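Local coordinates for Lmo0181 protein (Listeria monocytogenes serovar 1/2a, PDB 5F7V) that binds cycloalternan, a cyclic alpha-glucan, as the substrate-binding lipoprotein of what is probably an ABC transporter, at residues Y17-A22 and V47-F52. Numbering follows the deposited sequence. Where two conformers were deposited one is given.
Sequences YYQFSA and VQTIAF. With GLC (alpha-D-glucopyranose), chain B.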
ATOM      1  N   TYR A  17     -11.382  16.078  -8.561  1.00  7.37           N
ATOM      2  CA  TYR A  17     -10.954  14.794  -7.974  1.00  6.78           C
ATOM      3  C   TYR A  17      -9.460  14.850  -7.789  1.00  7.11           C
ATOM      4  O   TYR A  17      -8.753  15.071  -8.756  1.00  7.60           O
ATOM      5  CB  TYR A  17     -11.372  13.612  -8.862  1.00  6.36           C
ATOM      6  CG  TYR A  17     -10.839  12.268  -8.367  1.00  5.90           C
ATOM      7  CD1 TYR A  17     -11.026  11.881  -7.041  1.00  5.78           C
ATOM      8  CD2 TYR A  17     -10.148  11.414  -9.224  1.00  5.87           C
ATOM      9  CE1 TYR A  17     -10.551  10.678  -6.580  1.00  5.62           C
ATOM     10  CE2 TYR A  17      -9.698  10.192  -8.772  1.00  5.70           C
ATOM     11  CZ  TYR A  17      -9.884   9.848  -7.457  1.00  5.52           C
ATOM     12  OH  TYR A  17      -9.385   8.657  -6.943  1.00  5.68           O
ATOM     13  N   TYR A  18      -9.014  14.725  -6.544  1.00  7.31           N
ATOM     14  CA  TYR A  18      -7.595  14.782  -6.164  1.00  7.95           C
ATOM     15  C   TYR A  18      -7.188  13.350  -5.872  1.00  7.04           C
ATOM     16  O   TYR A  18      -7.922  12.633  -5.172  1.00  6.67           O
ATOM     17  CB  TYR A  18      -7.518  15.672  -4.950  1.00  9.46           C
ATOM     18  CG  TYR A  18      -6.297  16.423  -4.544  1.00 11.64           C
ATOM     19  CD1 TYR A  18      -6.029  17.720  -4.957  1.00 13.10           C
ATOM     20  CD2 TYR A  18      -5.434  15.844  -3.625  1.00 12.12           C
ATOM     21  CE1 TYR A  18      -4.912  18.398  -4.513  1.00 14.75           C
ATOM     22  CE2 TYR A  18      -4.302  16.481  -3.167  1.00 13.68           C
ATOM     23  CZ  TYR A  18      -4.037  17.768  -3.606  1.00 14.91           C
ATOM     24  OH  TYR A  18      -2.878  18.303  -3.070  1.00 17.91           O
ATOM     25  N   GLN A  19      -6.082  12.880  -6.444  1.00  6.77           N
ATOM     26  CA  GLN A  19      -5.686  11.468  -6.241  1.00  6.29           C
ATOM     27  C   GLN A  19      -4.185  11.256  -6.375  1.00  6.70           C
ATOM     28  O   GLN A  19      -3.462  12.137  -6.842  1.00  7.09           O
ATOM     29  CB  GLN A  19      -6.474  10.579  -7.207  1.00  6.07           C
ATOM     30  CG  GLN A  19      -6.041  10.689  -8.670  1.00  6.40           C
ATOM     31  CD  GLN A  19      -4.959   9.682  -9.023  1.00  6.92           C
ATOM     32  OE1 GLN A  19      -5.108   8.486  -8.773  1.00  6.83           O
ATOM     33  NE2 GLN A  19      -3.891  10.165  -9.640  1.00  7.71           N
ATOM     34  N   PHE A  20      -3.754  10.075  -5.962  1.00  6.56           N
ATOM     35  CA  PHE A  20      -2.368   9.637  -6.021  1.00  7.15           C
ATOM     36  C   PHE A  20      -2.126   8.310  -6.688  1.00  7.59           C
ATOM     37  O   PHE A  20      -1.035   8.103  -7.164  1.00  8.40           O
ATOM     38  CB  PHE A  20      -1.721   9.563  -4.621  1.00  7.19           C
ATOM     39  CG  PHE A  20      -2.405   8.583  -3.713  1.00  6.81           C
ATOM     40  CD1 PHE A  20      -2.085   7.223  -3.731  1.00  7.11           C
ATOM     41  CD2 PHE A  20      -3.406   9.013  -2.879  1.00  6.41           C
ATOM     42  CE1 PHE A  20      -2.813   6.345  -2.930  1.00  7.05           C
ATOM     43  CE2 PHE A  20      -4.090   8.156  -2.062  1.00  6.37           C
ATOM     44  CZ  PHE A  20      -3.806   6.806  -2.089  1.00  6.68           C
ATOM     45  N   SER A  21      -3.095   7.388  -6.707  1.00  7.39           N
ATOM     46  CA  SER A  21      -2.709   6.013  -7.023  1.00  8.24           C
ATOM     47  C   SER A  21      -2.518   5.702  -8.503  1.00  9.49           C
ATOM     48  O   SER A  21      -1.849   4.734  -8.812  1.00 10.43           O
ATOM     49  CB  SER A  21      -3.704   5.036  -6.398  1.00  7.90           C
ATOM     50  OG  SER A  21      -4.973   5.038  -7.031  1.00  7.22           O
ATOM     51  N   ALA A  22      -3.111   6.513  -9.376  1.00 10.08           N
ATOM     52  CA  ALA A  22      -2.833   6.430 -10.807  1.00 12.31           C
ATOM     53  C   ALA A  22      -1.646   7.361 -11.121  1.00 14.87           C
ATOM     54  O   ALA A  22      -1.571   8.520 -10.633  1.00 15.25           O
ATOM     55  CB  ALA A  22      -3.995   6.952 -11.634  1.00 11.65           C
ATOM     56  N   VAL A  47      -9.312  16.215 -12.810  1.00 10.42           N
ATOM     57  CA  VAL A  47      -8.386  15.407 -11.989  1.00  9.94           C
ATOM     58  C   VAL A  47      -7.102  16.171 -11.701  1.00 10.44           C
ATOM     59  O   VAL A  47      -6.516  16.757 -12.615  1.00 11.55           O
ATOM     60  CB  VAL A  47      -8.046  14.082 -12.698  1.00 10.30           C
ATOM     61  CG1 VAL A  47      -7.065  13.232 -11.899  1.00 10.09           C
ATOM     62  CG2 VAL A  47      -9.339  13.297 -12.962  1.00 10.16           C
ATOM     63  N   GLN A  48      -6.688  16.175 -10.434  0.50  9.90           N
ATOM     64  CA  GLN A  48      -5.361  16.650 -10.045  0.50 10.69           C
ATOM     65  C   GLN A  48      -4.632  15.491  -9.382  0.50 10.01           C
ATOM     66  O   GLN A  48      -5.146  14.865  -8.455  0.50  8.97           O
ATOM     67  CB  GLN A  48      -5.436  17.857  -9.103  0.50 11.16           C
ATOM     68  CG  GLN A  48      -4.087  18.524  -8.846  0.50 12.57           C
ATOM     69  CD  GLN A  48      -4.144  19.756  -7.953  0.50 13.43           C
ATOM     70  OE1 GLN A  48      -5.177  20.082  -7.359  0.50 13.63           O
ATOM     71  NE2 GLN A  48      -3.020  20.442  -7.855  0.50 14.87           N
ATOM     72  N   THR A  49      -3.439  15.212  -9.886  1.00 10.71           N
ATOM     73  CA  THR A  49      -2.602  14.136  -9.376  1.00 10.61           C
ATOM     74  C   THR A  49      -1.413  14.698  -8.633  1.00 11.30           C
ATOM     75  O   THR A  49      -0.731  15.618  -9.114  1.00 12.69           O
ATOM     76  CB  THR A  49      -2.133  13.308 -10.557  1.00 11.45           C
ATOM     77  OG1 THR A  49      -3.299  12.727 -11.139  1.00 10.97           O
ATOM     78  CG2 THR A  49      -1.130  12.232 -10.150  1.00 11.67           C
ATOM     79  N   ILE A  50      -1.150  14.107  -7.471  1.00 10.69           N
ATOM     80  CA  ILE A  50       0.020  14.425  -6.650  1.00 11.44           C
ATOM     81  C   ILE A  50       0.736  13.133  -6.338  1.00 11.24           C
ATOM     82  O   ILE A  50       0.067  12.139  -6.004  1.00 10.34           O
ATOM     83  CB  ILE A  50      -0.351  15.131  -5.324  1.00 11.46           C
ATOM     84  CG1 ILE A  50      -1.364  16.261  -5.579  1.00 12.07           C
ATOM     85  CG2 ILE A  50       0.893  15.588  -4.572  1.00 12.48           C
ATOM     86  CD1 ILE A  50      -0.841  17.353  -6.416  1.00 13.73           C
ATOM     87  N   ALA A  51       2.054  13.156  -6.392  1.00 12.22           N
ATOM     88  CA  ALA A  51       2.882  12.012  -6.013  1.00 12.32           C
ATOM     89  C   ALA A  51       2.547  11.569  -4.595  1.00 11.32           C
ATOM     90  O   ALA A  51       2.291  12.398  -3.742  1.00 10.89           O
ATOM     91  CB  ALA A  51       4.363  12.383  -6.094  1.00 13.91           C
ATOM     92  N   PHE A  52       2.570  10.261  -4.365  1.00 11.12           N
ATOM     93  CA  PHE A  52       2.199   9.675  -3.068  1.00 10.52           C
ATOM     94  C   PHE A  52       2.983  10.280  -1.916  1.00 11.55           C
ATOM     95  O   PHE A  52       2.419  10.489  -0.852  1.00 11.08           O
ATOM     96  CB  PHE A  52       2.398   8.138  -3.097  1.00 10.48           C
ATOM     97  CG  PHE A  52       1.988   7.443  -1.836  1.00  9.92           C
ATOM     98  CD1 PHE A  52       0.651   7.237  -1.532  1.00  9.20           C
ATOM     99  CD2 PHE A  52       2.949   6.964  -0.957  1.00 10.42           C
ATOM    100  CE1 PHE A  52       0.311   6.564  -0.379  1.00  9.24           C
ATOM    101  CE2 PHE A  52       2.604   6.290   0.205  1.00 10.37           C
ATOM    102  CZ  PHE A  52       1.274   6.101   0.490  1.00  9.88           C
TER
HETATM  103  C1  GLC B   3       3.499   4.413  -4.045  0.70  3.17           C
HETATM  104  C2  GLC B   3       2.442   3.976  -3.049  0.70  3.08           C
HETATM  105  C3  GLC B   3       1.237   3.351  -3.733  0.70  3.06           C
HETATM  106  C4  GLC B   3       0.696   4.342  -4.744  0.70  3.27           C
HETATM  107  C5  GLC B   3       1.810   4.639  -5.757  0.70  3.47           C
HETATM  108  C6  GLC B   3       1.356   5.573  -6.871  0.70  3.78           C
HETATM  109  O2  GLC B   3       3.030   3.055  -2.130  0.70  2.99           O
HETATM  110  O3  GLC B   3       0.184   3.173  -2.789  0.70  2.78           O
HETATM  111  O4  GLC B   3      -0.491   3.844  -5.368  0.70  3.55           O
HETATM  112  O5  GLC B   3       2.908   5.224  -5.052  0.70  3.33           O
HETATM  113  O6  GLC B   3       1.172   6.869  -6.303  0.70  4.39           O
HETATM  114  O   HOH W   1       0.588   9.922  -8.160  1.00 24.81           O
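Tyr17-Gln19 and Val47-Thr49 run as neighbouring parallel strands, their axes 4.8 Å apart, joined by backbone bonds from Gln48 N to Tyr17 O, Gln19 N to Gln48 O and Ile50 N to Gln19 O. Beyond the strand ends, Phe20, Ser21 and Phe52 reach the glycan.

Gln19 is the polar hub. Its CG sits between backbone N and carbonyl carbon (chi1 72°) and the chain bends at chi2, which brings the amide alongside Thr49. Gln19 NE2 donates to Thr49 OG1 at 3.0 Å, nearly in the amide plane. Gln19 NE2 also donates to Ala22 O at 3.0 Å. Gln19 OE1 accepts from Ala22 N at 2.9 Å, on a lone pair. These bonds fix the rotation of the amide and tie the turn after the strand back to its last residue.

On the opposite face of the sheet from Gln19 and Thr49, Tyr18 lies beside Gln48, ring and amide planes 76° apart. Tyr18 CZ meets Ile50 CG1 at 3.6 Å. Nearer the sugar, Phe52 points its edge at the face of Phe20, a T-shaped pair with centroids 5.3 Å apart and planes at 62°. One face of Phe52 lies against C2 of the glucose. Phe20 O accepts a hydrogen bond from glucose O6 at 2.7 Å. A water also donates to Phe20 O and to Ile50 O, bridging the two loops.

The loop ends of the contact, with Phe20, Ser21 and Phe52, form part of the glycan pocket in a periplasmic-binding-protein fold. Helix 27-39 makes the beta-alpha-beta crossover between the strands, its Leu29 touching Gln19, Ala22 and Val47. Tyr18 packs on helix 52-64, where Tyr55 also meets Phe20. Strand 71-75 flanks strand 13-19, and its Glu73 accepts from Phe20 N and hydrogen-bonds Ser21 OG.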